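Local coordinates for mobilization protein A (PDB 2NS6), which nicks one strand of plasmid DNA at the origin of transfer, as the relaxase that prepares the plasmid for conjugation, at residues A[56-60]-A[136-140]; A[68-72]-A[123-127]; A[90-94]-A[172-178]. All coordinates share one frame; numbering follows the deposited sequence.

Interaction 1: A[56-60]-A[136-140]; sequences YWDAA and AAQWF
Y56 and W139 both turn CG anti to the backbone N (chi1 -174° and -178°), and their ring ends meet. F140 instead places CG beside its backbone N (chi1 -56°), and its ring points at helix 53-63. The three rings form an aromatic cluster between that helix and the short, weakly bonded helical turn at 136-139. W139 NE1 donates a hydrogen bond to Y56 OH at 3.0 Å. The bond is bent, and the hydroxyl is tilted out of the indole plane. Y56 OH is also hydrogen-bonded to S125 OG, so two groups hold this hydroxyl. The two rings make an offset edge-to-face pair. The edge of Y56 points at the face of the five-membered ring of W139, with centroids 5.2 Å apart. F140 CZ comes over one face of the Y56 ring near its rim, and these two rings cross obliquely. Alanines of helix 53-63 pack round the F140 ring. A59 CB reaches the edge of the F140 ring, 3.4 Å from CE1, and also touches A136 CB at 4.0 Å. With only methyls at A59 and A60, the ring lies close to the helix backbone. A60 CA lies over one face of F140 in a CH-pi contact, 3.6 Å from the ring centroid. On the other face of the same ring, W139 CD1 sits over the centre, 3.5 Å above the plane.

Interaction 2: A[68-72]-A[123-127]; sequences GRLFK and MISER
E126 OE2 is gripped by R69 NE at 2.6 Å and by a bridging water. The second carboxylate oxygen, OE1, takes R69 NH2 at 2.7 Å. The salt bridge is therefore side-on and two-pronged, with both oxygens met on their syn sides. The two flat groups are not coplanar; their planes stand 47° apart. The chain of R69 bends at chi3 (65°), which turns NE and NH2 toward the acid. The bridging water also donates to R69 O and accepts from E126 N, so it joins backbone to backbone beside the ion pair. Other waters link R69 O to R127 NE and L70 O to S125 OG, which is also hydrogen-bonded to Y56 OH of helix 53-63. Further along, the chains pair as antiparallel strands. K72 and I124 are a hydrogen-bonded pair: K72 N reaches I124 O at 2.8 Å, and I124 N reaches K72 O at 2.9 Å. F71 and M123 meet beside this pair. M123 CE lies over the F71 ring, 4.2 Å from its centroid, with SD farther above the same face in a Met-aromatic contact. Here strand 117-124 ends beside the start of strand 71-77, its neighbour in the five-stranded antiparallel sheet. F71 and M123 pack on W57 of helix 53-63 and on helix 18-26, which carries the probable DNA-cleaving tyrosine Y24. K72 touches A7 and T9 of strand 5-10.

Interaction 3: A[90-94]-A[172-178]; sequences LASEF and WADHANR
Helices 84-99 and 164-181 run roughly antiparallel here, with segment axes 10.2 Å apart at closest approach and 149° between their directions. L90 is a knob in a hole formed by W172, H175, A176 and R178. Its CD2 meets W172 CH2 at 3.5 Å, while CD1 rests near the backbone oxygen of H175. One turn on, F94 puts its ring against W172. W172 CE3 lies over one face of the F94 ring, 3.5 Å from CG and toward the rim, with the two ring planes oblique. F94 also points its edge at the face of the H175 imidazole, with centroids 5.5 Å apart, and the three rings form an aromatic cluster. E93 adds the polar side. With CG anti to the backbone N (chi1 -173°) and an extended chain, its carboxylate reaches across to the facing helix. H175 ND1 donates to E93 OE1 at 2.8 Å, and the oxygen lies close to the imidazole plane. The nitrogen approaches OE1 from above the carboxylate plane. This His-carboxylate bond helps to set the rotation of the imidazole. R178 NH1 makes a salt bridge to the same oxygen, which lies over a face of the guanidinium. The positive charge would be expected to stabilise the carboxylate. H175 is about 3 Å from a bound manganese ion, measured from its side chain, and its ring also meets H97. The helix pair packs against the central antiparallel sheet. F94 and W172 both touch F76 of strand 71-77 and L5 of strand 5-10, while F94 also packs on T168 and A171 of helix 164-181.

Helix 53-63 supplies the first partner, 56-60, of interaction 1. The chain then enters strand 71-77 through 68-72, and interaction 2 closes the inner loop when 123-127 returns alongside it. Soon after, 136-140 comes back to helix 53-63 and closes the wider loop of interaction 1, which encloses interaction 2. These two contacts touch, with the carbonyl of A60 against the L70 side chain. Interaction 3 crosses both. Its first segment, 90-94, lies within their loops, and 172-178 of helix 164-181 closes the third loop by returning to it after both have closed. It lies on the opposite side of the chain's centre, about 30 Å from interaction 1 between centres, and joins the 84-99 and C-terminal helices.

Interaction 1: A[56-60]-A[136-140]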
ATOM      1  N   TYR A  56       9.199  -4.394   7.441  1.00 12.58           N
ATOM      2  CA  TYR A  56       8.071  -3.713   8.066  1.00 11.49           C
ATOM      3  C   TYR A  56       6.892  -4.670   8.251  1.00 13.82           C
ATOM      4  O   TYR A  56       6.246  -4.691   9.303  1.00 16.68           O
ATOM      5  CB  TYR A  56       7.627  -2.518   7.211  1.00 11.00           C
ATOM      6  CG  TYR A  56       6.557  -1.668   7.859  1.00  9.79           C
ATOM      7  CD1 TYR A  56       6.895  -0.638   8.735  1.00 10.47           C
ATOM      8  CD2 TYR A  56       5.206  -1.915   7.622  1.00  9.29           C
ATOM      9  CE1 TYR A  56       5.923   0.123   9.362  1.00 11.50           C
ATOM     10  CE2 TYR A  56       4.217  -1.158   8.246  1.00 10.91           C
ATOM     11  CZ  TYR A  56       4.584  -0.141   9.117  1.00 12.33           C
ATOM     12  OH  TYR A  56       3.622   0.613   9.750  1.00 13.50           O
ATOM     13  N   TRP A  57       6.609  -5.465   7.228  1.00 13.95           N
ATOM     14  CA  TRP A  57       5.502  -6.400   7.298  1.00 13.03           C
ATOM     15  C   TRP A  57       5.779  -7.541   8.270  1.00 13.11           C
ATOM     16  O   TRP A  57       4.852  -8.072   8.894  1.00 12.18           O
ATOM     17  CB  TRP A  57       5.188  -6.916   5.897  1.00 11.63           C
ATOM     18  CG  TRP A  57       4.926  -5.770   4.962  1.00 11.38           C
ATOM     19  CD1 TRP A  57       5.659  -5.419   3.869  1.00  9.13           C
ATOM     20  CD2 TRP A  57       3.881  -4.796   5.079  1.00 10.31           C
ATOM     21  NE1 TRP A  57       5.136  -4.284   3.292  1.00 12.13           N
ATOM     22  CE2 TRP A  57       4.039  -3.885   4.013  1.00 10.50           C
ATOM     23  CE3 TRP A  57       2.814  -4.613   5.979  1.00 11.20           C
ATOM     24  CZ2 TRP A  57       3.179  -2.790   3.825  1.00 10.10           C
ATOM     25  CZ3 TRP A  57       1.960  -3.530   5.792  1.00  8.97           C
ATOM     26  CH2 TRP A  57       2.148  -2.633   4.715  1.00 11.11           C
ATOM     27  N   ASP A  58       7.052  -7.906   8.405  1.00 15.69           N
ATOM     28  CA  ASP A  58       7.446  -8.961   9.345  1.00 18.41           C
ATOM     29  C   ASP A  58       7.088  -8.485  10.756  1.00 18.11           C
ATOM     30  O   ASP A  58       6.491  -9.225  11.535  1.00 20.25           O
ATOM     31  CB  ASP A  58       8.964  -9.224   9.299  1.00 18.62           C
ATOM     32  CG  ASP A  58       9.407 -10.046   8.087  1.00 21.87           C
ATOM     33  OD1 ASP A  58       8.649 -10.923   7.616  1.00 23.82           O
ATOM     34  OD2 ASP A  58      10.551  -9.823   7.618  1.00 20.17           O
ATOM     35  N   ALA A  59       7.471  -7.249  11.077  1.00 18.29           N
ATOM     36  CA  ALA A  59       7.202  -6.670  12.395  1.00 19.70           C
ATOM     37  C   ALA A  59       5.701  -6.593  12.627  1.00 19.97           C
ATOM     38  O   ALA A  59       5.200  -7.008  13.672  1.00 20.51           O
ATOM     39  CB  ALA A  59       7.824  -5.271  12.500  1.00 17.92           C
ATOM     40  N   ALA A  60       4.983  -6.051  11.650  1.00 18.50           N
ATOM     41  CA  ALA A  60       3.539  -5.947  11.769  1.00 16.31           C
ATOM     42  C   ALA A  60       2.960  -7.310  12.172  1.00 16.29           C
ATOM     43  O   ALA A  60       2.145  -7.384  13.081  1.00 15.83           O
ATOM     44  CB  ALA A  60       2.943  -5.483  10.444  1.00 13.63           C
ATOM     45  N   ALA A 136      11.526  -1.919  15.905  1.00 16.62           N
ATOM     46  CA  ALA A 136      10.441  -2.690  15.315  1.00 17.00           C
ATOM     47  C   ALA A 136       9.463  -3.164  16.395  1.00 18.87           C
ATOM     48  O   ALA A 136       8.248  -3.056  16.236  1.00 17.90           O
ATOM     49  CB  ALA A 136      11.005  -3.895  14.538  1.00 16.41           C
ATOM     50  N   ALA A 137      10.000  -3.682  17.496  1.00 19.36           N
ATOM     51  CA  ALA A 137       9.177  -4.176  18.595  1.00 21.21           C
ATOM     52  C   ALA A 137       8.348  -3.081  19.285  1.00 22.43           C
ATOM     53  O   ALA A 137       7.433  -3.383  20.054  1.00 21.89           O
ATOM     54  CB  ALA A 137      10.070  -4.881  19.632  1.00 21.58           C
ATOM     55  N   GLN A 138       8.662  -1.815  19.010  1.00 21.13           N
ATOM     56  CA  GLN A 138       7.940  -0.700  19.633  1.00 20.62           C
ATOM     57  C   GLN A 138       7.038   0.068  18.674  1.00 19.61           C
ATOM     58  O   GLN A 138       6.134   0.787  19.100  1.00 19.33           O
ATOM     59  CB  GLN A 138       8.932   0.292  20.247  1.00 18.90           C
ATOM     60  CG  GLN A 138       8.278   1.453  20.987  1.00 19.07           C
ATOM     61  CD  GLN A 138       9.271   2.540  21.357  1.00 20.64           C
ATOM     62  OE1 GLN A 138      10.382   2.254  21.797  1.00 20.79           O
ATOM     63  NE2 GLN A 138       8.869   3.796  21.186  1.00 18.64           N
ATOM     64  N   TRP A 139       7.288  -0.078  17.379  1.00 19.89           N
ATOM     65  CA  TRP A 139       6.516   0.646  16.374  1.00 17.01           C
ATOM     66  C   TRP A 139       5.006   0.435  16.420  1.00 18.68           C
ATOM     67  O   TRP A 139       4.243   1.392  16.287  1.00 18.63           O
ATOM     68  CB  TRP A 139       7.049   0.317  14.974  1.00 16.43           C
ATOM     69  CG  TRP A 139       6.353   1.059  13.859  1.00 12.16           C
ATOM     70  CD1 TRP A 139       5.253   0.644  13.165  1.00 11.55           C
ATOM     71  CD2 TRP A 139       6.669   2.367  13.363  1.00  9.25           C
ATOM     72  NE1 TRP A 139       4.864   1.609  12.276  1.00 12.02           N
ATOM     73  CE2 TRP A 139       5.711   2.680  12.374  1.00  8.76           C
ATOM     74  CE3 TRP A 139       7.664   3.307  13.663  1.00 11.70           C
ATOM     75  CZ2 TRP A 139       5.714   3.896  11.678  1.00  9.45           C
ATOM     76  CZ3 TRP A 139       7.669   4.524  12.970  1.00  7.42           C
ATOM     77  CH2 TRP A 139       6.699   4.804  11.990  1.00 10.55           C
ATOM     78  N   PHE A 140       4.573  -0.807  16.622  1.00 20.32           N
ATOM     79  CA  PHE A 140       3.151  -1.125  16.633  1.00 20.26           C
ATOM     80  C   PHE A 140       2.460  -1.076  18.003  1.00 23.17           C
ATOM     81  O   PHE A 140       1.271  -1.391  18.126  1.00 23.24           O
ATOM     82  CB  PHE A 140       2.934  -2.492  15.973  1.00 19.53           C
ATOM     83  CG  PHE A 140       3.481  -2.582  14.564  1.00 19.26           C
ATOM     84  CD1 PHE A 140       4.793  -2.986  14.330  1.00 17.11           C
ATOM     85  CD2 PHE A 140       2.679  -2.250  13.474  1.00 17.05           C
ATOM     86  CE1 PHE A 140       5.296  -3.061  13.023  1.00 18.62           C
ATOM     87  CE2 PHE A 140       3.170  -2.320  12.166  1.00 14.52           C
ATOM     88  CZ  PHE A 140       4.481  -2.726  11.942  1.00 18.84           C
TER

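Interaction 2: A[68-72]-A[123-127]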
ATOM      1  N   GLY A  68      -5.874  -6.334  15.604  1.00 31.39           N
ATOM      2  CA  GLY A  68      -5.385  -5.114  14.992  1.00 30.05           C
ATOM      3  C   GLY A  68      -5.417  -5.220  13.480  1.00 28.10           C
ATOM      4  O   GLY A  68      -5.459  -6.324  12.935  1.00 29.17           O
ATOM      5  N   ARG A  69      -5.397  -4.077  12.804  1.00 28.03           N
ATOM      6  CA  ARG A  69      -5.423  -4.030  11.341  1.00 24.39           C
ATOM      7  C   ARG A  69      -4.001  -4.013  10.785  1.00 22.44           C
ATOM      8  O   ARG A  69      -3.313  -2.989  10.838  1.00 23.32           O
ATOM      9  CB  ARG A  69      -6.179  -2.776  10.882  1.00 25.75           C
ATOM     10  CG  ARG A  69      -7.601  -2.654  11.438  1.00 27.32           C
ATOM     11  CD  ARG A  69      -8.078  -1.196  11.463  1.00 28.95           C
ATOM     12  NE  ARG A  69      -8.219  -0.608  10.127  1.00 34.06           N
ATOM     13  CZ  ARG A  69      -9.219  -0.872   9.287  1.00 35.70           C
ATOM     14  NH1 ARG A  69     -10.181  -1.721   9.638  1.00 34.70           N
ATOM     15  NH2 ARG A  69      -9.266  -0.274   8.101  1.00 32.49           N
ATOM     16  N   LEU A  70      -3.561  -5.149  10.253  1.00 21.01           N
ATOM     17  CA  LEU A  70      -2.219  -5.264   9.688  1.00 19.16           C
ATOM     18  C   LEU A  70      -2.021  -4.349   8.478  1.00 18.97           C
ATOM     19  O   LEU A  70      -0.949  -3.763   8.300  1.00 15.83           O
ATOM     20  CB  LEU A  70      -1.941  -6.717   9.286  1.00 20.13           C
ATOM     21  CG  LEU A  70      -1.884  -7.731  10.439  1.00 21.49           C
ATOM     22  CD1 LEU A  70      -1.944  -9.131   9.871  1.00 20.18           C
ATOM     23  CD2 LEU A  70      -0.598  -7.531  11.260  1.00 16.95           C
ATOM     24  N   PHE A  71      -3.057  -4.226   7.653  1.00 16.18           N
ATOM     25  CA  PHE A  71      -2.981  -3.375   6.473  1.00 17.92           C
ATOM     26  C   PHE A  71      -4.313  -3.325   5.731  1.00 19.04           C
ATOM     27  O   PHE A  71      -5.183  -4.167   5.932  1.00 20.23           O
ATOM     28  CB  PHE A  71      -1.881  -3.882   5.529  1.00 16.23           C
ATOM     29  CG  PHE A  71      -2.126  -5.263   5.013  1.00 15.95           C
ATOM     30  CD1 PHE A  71      -2.950  -5.472   3.910  1.00 16.39           C
ATOM     31  CD2 PHE A  71      -1.581  -6.365   5.659  1.00 14.66           C
ATOM     32  CE1 PHE A  71      -3.228  -6.757   3.462  1.00 16.38           C
ATOM     33  CE2 PHE A  71      -1.851  -7.657   5.221  1.00 15.72           C
ATOM     34  CZ  PHE A  71      -2.678  -7.856   4.122  1.00 17.56           C
ATOM     35  N   LYS A  72      -4.454  -2.315   4.882  1.00 20.78           N
ATOM     36  CA  LYS A  72      -5.637  -2.113   4.059  1.00 20.76           C
ATOM     37  C   LYS A  72      -5.164  -2.373   2.631  1.00 21.82           C
ATOM     38  O   LYS A  72      -4.341  -1.627   2.087  1.00 21.64           O
ATOM     39  CB  LYS A  72      -6.124  -0.669   4.191  1.00 19.16           C
ATOM     40  CG  LYS A  72      -7.390  -0.323   3.400  1.00 21.34           C
ATOM     41  CD  LYS A  72      -8.615  -1.020   3.963  1.00 20.67           C
ATOM     42  CE  LYS A  72      -9.894  -0.562   3.280  1.00 25.45           C
ATOM     43  NZ  LYS A  72     -10.267   0.832   3.666  1.00 25.85           N
ATOM     44  N   MET A 123      -0.853  -2.273  -0.575  1.00 16.46           N
ATOM     45  CA  MET A 123      -1.158  -2.482   0.829  1.00 15.84           C
ATOM     46  C   MET A 123      -0.680  -1.281   1.616  1.00 15.20           C
ATOM     47  O   MET A 123       0.454  -0.818   1.464  1.00 15.89           O
ATOM     48  CB  MET A 123      -0.553  -3.798   1.344  1.00 17.11           C
ATOM     49  CG  MET A 123       0.823  -4.143   0.840  1.00 18.84           C
ATOM     50  SD  MET A 123       1.245  -5.936   1.026  1.00 18.32           S
ATOM     51  CE  MET A 123       1.419  -6.097   2.837  1.00 18.47           C
ATOM     52  N   ILE A 124      -1.587  -0.762   2.435  1.00 15.18           N
ATOM     53  CA  ILE A 124      -1.339   0.418   3.250  1.00 13.68           C
ATOM     54  C   ILE A 124      -1.403   0.118   4.729  1.00 15.34           C
ATOM     55  O   ILE A 124      -2.382  -0.452   5.216  1.00 13.96           O
ATOM     56  CB  ILE A 124      -2.390   1.489   2.969  1.00 14.92           C
ATOM     57  CG1 ILE A 124      -2.534   1.681   1.460  1.00 13.56           C
ATOM     58  CG2 ILE A 124      -2.012   2.786   3.661  1.00 12.07           C
ATOM     59  CD1 ILE A 124      -3.553   2.728   1.093  1.00 16.63           C
ATOM     60  N   SER A 125      -0.350   0.504   5.441  1.00 16.66           N
ATOM     61  CA  SER A 125      -0.282   0.314   6.886  1.00 16.87           C
ATOM     62  C   SER A 125      -0.914   1.554   7.503  1.00 17.36           C
ATOM     63  O   SER A 125      -0.532   2.681   7.176  1.00 16.85           O
ATOM     64  CB  SER A 125       1.176   0.208   7.334  1.00 18.66           C
ATOM     65  OG  SER A 125       1.277   0.309   8.743  1.00 19.71           O
ATOM     66  N   GLU A 126      -1.877   1.351   8.393  1.00 17.43           N
ATOM     67  CA  GLU A 126      -2.560   2.467   9.029  1.00 16.82           C
ATOM     68  C   GLU A 126      -1.833   3.012  10.248  1.00 17.45           C
ATOM     69  O   GLU A 126      -2.422   3.170  11.319  1.00 19.61           O
ATOM     70  CB  GLU A 126      -3.988   2.061   9.393  1.00 16.91           C
ATOM     71  CG  GLU A 126      -4.893   1.923   8.182  1.00 16.30           C
ATOM     72  CD  GLU A 126      -6.124   1.095   8.481  1.00 17.54           C
ATOM     73  OE1 GLU A 126      -7.244   1.573   8.220  1.00 18.20           O
ATOM     74  OE2 GLU A 126      -5.958  -0.036   8.978  1.00 20.49           O
ATOM     75  N   ARG A 127      -0.548   3.299  10.061  1.00 14.48           N
ATOM     76  CA  ARG A 127       0.314   3.852  11.099  1.00 14.96           C
ATOM     77  C   ARG A 127       0.925   5.112  10.520  1.00 16.06           C
ATOM     78  O   ARG A 127       1.448   5.106   9.409  1.00 15.80           O
ATOM     79  CB  ARG A 127       1.431   2.866  11.463  1.00 15.40           C
ATOM     80  CG  ARG A 127       0.937   1.593  12.135  1.00 14.76           C
ATOM     81  CD  ARG A 127       0.680   1.831  13.624  1.00 16.73           C
ATOM     82  NE  ARG A 127       0.054   0.685  14.276  1.00 14.83           N
ATOM     83  CZ  ARG A 127      -0.029   0.533  15.592  1.00 15.21           C
ATOM     84  NH1 ARG A 127       0.482   1.456  16.394  1.00 15.84           N
ATOM     85  NH2 ARG A 127      -0.632  -0.528  16.106  1.00 15.07           N
TER
HETATM   86  O   HOH W   1      -3.300  -0.970   9.008  1.00 17.25           O
HETATM   87  O   HOH W   2      -1.003  -1.576  12.343  1.00 28.79           O
HETATM   88  O   HOH W   3       0.214  -1.743   9.941  1.00 13.10           O

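Interaction 3: A[90-94]-A[172-178]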
ATOM      1  N   LEU A  90       1.449   6.704 -12.816  1.00 13.72           N
ATOM      2  CA  LEU A  90       0.066   6.786 -12.334  1.00 12.51           C
ATOM      3  C   LEU A  90      -0.161   6.056 -11.005  1.00 13.45           C
ATOM      4  O   LEU A  90      -0.761   6.616 -10.082  1.00 14.07           O
ATOM      5  CB  LEU A  90      -0.899   6.232 -13.394  1.00 13.24           C
ATOM      6  CG  LEU A  90      -2.369   6.090 -12.991  1.00 11.12           C
ATOM      7  CD1 LEU A  90      -2.939   7.442 -12.592  1.00 11.12           C
ATOM      8  CD2 LEU A  90      -3.166   5.501 -14.148  1.00 13.35           C
ATOM      9  N   ALA A  91       0.316   4.815 -10.915  1.00 13.10           N
ATOM     10  CA  ALA A  91       0.169   4.008  -9.704  1.00 14.43           C
ATOM     11  C   ALA A  91       0.865   4.666  -8.514  1.00 14.92           C
ATOM     12  O   ALA A  91       0.289   4.766  -7.424  1.00 13.74           O
ATOM     13  CB  ALA A  91       0.743   2.602  -9.930  1.00 14.18           C
ATOM     14  N   SER A  92       2.102   5.112  -8.733  1.00 16.57           N
ATOM     15  CA  SER A  92       2.878   5.775  -7.685  1.00 17.29           C
ATOM     16  C   SER A  92       2.117   7.012  -7.253  1.00 16.86           C
ATOM     17  O   SER A  92       1.937   7.275  -6.060  1.00 17.04           O
ATOM     18  CB  SER A  92       4.245   6.214  -8.212  1.00 17.85           C
ATOM     19  OG  SER A  92       4.949   5.134  -8.790  1.00 20.07           O
ATOM     20  N   GLU A  93       1.675   7.773  -8.246  1.00 17.46           N
ATOM     21  CA  GLU A  93       0.932   8.996  -8.002  1.00 17.91           C
ATOM     22  C   GLU A  93      -0.290   8.728  -7.134  1.00 16.78           C
ATOM     23  O   GLU A  93      -0.535   9.444  -6.160  1.00 16.28           O
ATOM     24  CB  GLU A  93       0.502   9.619  -9.333  1.00 22.56           C
ATOM     25  CG  GLU A  93      -0.138  10.994  -9.212  1.00 25.85           C
ATOM     26  CD  GLU A  93      -0.852  11.410 -10.492  1.00 28.33           C
ATOM     27  OE1 GLU A  93      -1.817  10.716 -10.879  1.00 31.82           O
ATOM     28  OE2 GLU A  93      -0.452  12.417 -11.103  1.00 28.70           O
ATOM     29  N   PHE A  94      -1.059   7.695  -7.471  1.00 14.13           N
ATOM     30  CA  PHE A  94      -2.252   7.404  -6.690  1.00 13.36           C
ATOM     31  C   PHE A  94      -1.896   6.893  -5.279  1.00 14.28           C
ATOM     32  O   PHE A  94      -2.598   7.191  -4.317  1.00 16.04           O
ATOM     33  CB  PHE A  94      -3.150   6.408  -7.441  1.00 13.77           C
ATOM     34  CG  PHE A  94      -4.499   6.184  -6.798  1.00 14.17           C
ATOM     35  CD1 PHE A  94      -5.395   7.239  -6.601  1.00 16.46           C
ATOM     36  CD2 PHE A  94      -4.871   4.913  -6.385  1.00 15.24           C
ATOM     37  CE1 PHE A  94      -6.643   7.016  -6.007  1.00 15.91           C
ATOM     38  CE2 PHE A  94      -6.114   4.683  -5.792  1.00 17.19           C
ATOM     39  CZ  PHE A  94      -6.999   5.735  -5.601  1.00 14.37           C
ATOM     40  N   TRP A 172      -9.469   7.762  -7.795  1.00 23.60           N
ATOM     41  CA  TRP A 172      -8.767   6.928  -8.766  1.00 22.77           C
ATOM     42  C   TRP A 172      -9.181   7.328 -10.179  1.00 24.06           C
ATOM     43  O   TRP A 172      -8.333   7.469 -11.065  1.00 24.01           O
ATOM     44  CB  TRP A 172      -9.077   5.445  -8.529  1.00 21.30           C
ATOM     45  CG  TRP A 172      -8.531   4.518  -9.597  1.00 19.72           C
ATOM     46  CD1 TRP A 172      -9.232   3.574 -10.286  1.00 21.18           C
ATOM     47  CD2 TRP A 172      -7.189   4.469 -10.110  1.00 19.57           C
ATOM     48  NE1 TRP A 172      -8.420   2.946 -11.201  1.00 20.69           N
ATOM     49  CE2 TRP A 172      -7.161   3.475 -11.116  1.00 19.58           C
ATOM     50  CE3 TRP A 172      -6.013   5.172  -9.822  1.00 19.11           C
ATOM     51  CZ2 TRP A 172      -6.000   3.159 -11.838  1.00 20.57           C
ATOM     52  CZ3 TRP A 172      -4.852   4.860 -10.541  1.00 21.15           C
ATOM     53  CH2 TRP A 172      -4.858   3.861 -11.539  1.00 20.17           C
ATOM     54  N   ALA A 173     -10.485   7.524 -10.377  1.00 23.72           N
ATOM     55  CA  ALA A 173     -11.020   7.913 -11.684  1.00 24.28           C
ATOM     56  C   ALA A 173     -10.371   9.205 -12.180  1.00 24.02           C
ATOM     57  O   ALA A 173      -9.880   9.272 -13.305  1.00 24.36           O
ATOM     58  CB  ALA A 173     -12.532   8.092 -11.591  1.00 25.09           C
ATOM     59  N   ASP A 174     -10.386  10.224 -11.327  1.00 23.43           N
ATOM     60  CA  ASP A 174      -9.803  11.529 -11.624  1.00 22.99           C
ATOM     61  C   ASP A 174      -8.326  11.373 -11.994  1.00 23.26           C
ATOM     62  O   ASP A 174      -7.810  12.090 -12.854  1.00 21.82           O
ATOM     63  CB  ASP A 174      -9.973  12.439 -10.395  1.00 24.89           C
ATOM     64  CG  ASP A 174      -9.244  13.780 -10.522  1.00 27.93           C
ATOM     65  OD1 ASP A 174      -9.516  14.538 -11.480  1.00 28.16           O
ATOM     66  OD2 ASP A 174      -8.404  14.078  -9.639  1.00 26.21           O
ATOM     67  N   HIS A 175      -7.654  10.420 -11.353  1.00 21.46           N
ATOM     68  CA  HIS A 175      -6.240  10.169 -11.613  1.00 21.21           C
ATOM     69  C   HIS A 175      -6.034   9.451 -12.943  1.00 21.09           C
ATOM     70  O   HIS A 175      -5.264   9.910 -13.786  1.00 20.57           O
ATOM     71  CB  HIS A 175      -5.635   9.354 -10.459  1.00 22.04           C
ATOM     72  CG  HIS A 175      -5.225  10.190  -9.288  1.00 20.56           C
ATOM     73  ND1 HIS A 175      -3.938  10.656  -9.122  1.00 23.14           N
ATOM     74  CD2 HIS A 175      -5.947  10.705  -8.263  1.00 19.29           C
ATOM     75  CE1 HIS A 175      -3.883  11.422  -8.046  1.00 20.04           C
ATOM     76  NE2 HIS A 175      -5.089  11.468  -7.508  1.00 22.56           N
ATOM     77  N   ALA A 176      -6.720   8.329 -13.136  1.00 20.68           N
ATOM     78  CA  ALA A 176      -6.593   7.589 -14.389  1.00 22.98           C
ATOM     79  C   ALA A 176      -6.990   8.491 -15.567  1.00 22.71           C
ATOM     80  O   ALA A 176      -6.253   8.594 -16.541  1.00 23.69           O
ATOM     81  CB  ALA A 176      -7.474   6.339 -14.358  1.00 22.47           C
ATOM     82  N   ASN A 177      -8.141   9.149 -15.465  1.00 22.88           N
ATOM     83  CA  ASN A 177      -8.608  10.030 -16.528  1.00 24.43           C
ATOM     84  C   ASN A 177      -7.567  11.092 -16.870  1.00 25.25           C
ATOM     85  O   ASN A 177      -7.190  11.259 -18.032  1.00 25.24           O
ATOM     86  CB  ASN A 177      -9.920  10.700 -16.113  1.00 25.35           C
ATOM     87  CG  ASN A 177     -11.075   9.717 -16.042  1.00 27.36           C
ATOM     88  OD1 ASN A 177     -12.091   9.974 -15.395  1.00 27.68           O
ATOM     89  ND2 ASN A 177     -10.924   8.583 -16.716  1.00 28.72           N
ATOM     90  N   ARG A 178      -7.097  11.805 -15.852  1.00 25.76           N
ATOM     91  CA  ARG A 178      -6.092  12.840 -16.060  1.00 26.82           C
ATOM     92  C   ARG A 178      -4.888  12.271 -16.816  1.00 26.33           C
ATOM     93  O   ARG A 178      -4.427  12.860 -17.792  1.00 25.76           O
ATOM     94  CB  ARG A 178      -5.633  13.403 -14.708  1.00 29.45           C
ATOM     95  CG  ARG A 178      -4.646  14.550 -14.825  1.00 33.52           C
ATOM     96  CD  ARG A 178      -3.586  14.507 -13.728  1.00 37.58           C
ATOM     97  NE  ARG A 178      -2.757  13.304 -13.815  1.00 39.35           N
ATOM     98  CZ  ARG A 178      -3.030  12.151 -13.204  1.00 37.34           C
ATOM     99  NH1 ARG A 178      -2.220  11.112 -13.350  1.00 34.92           N
ATOM    100  NH2 ARG A 178      -4.099  12.044 -12.432  1.00 37.98           N
TER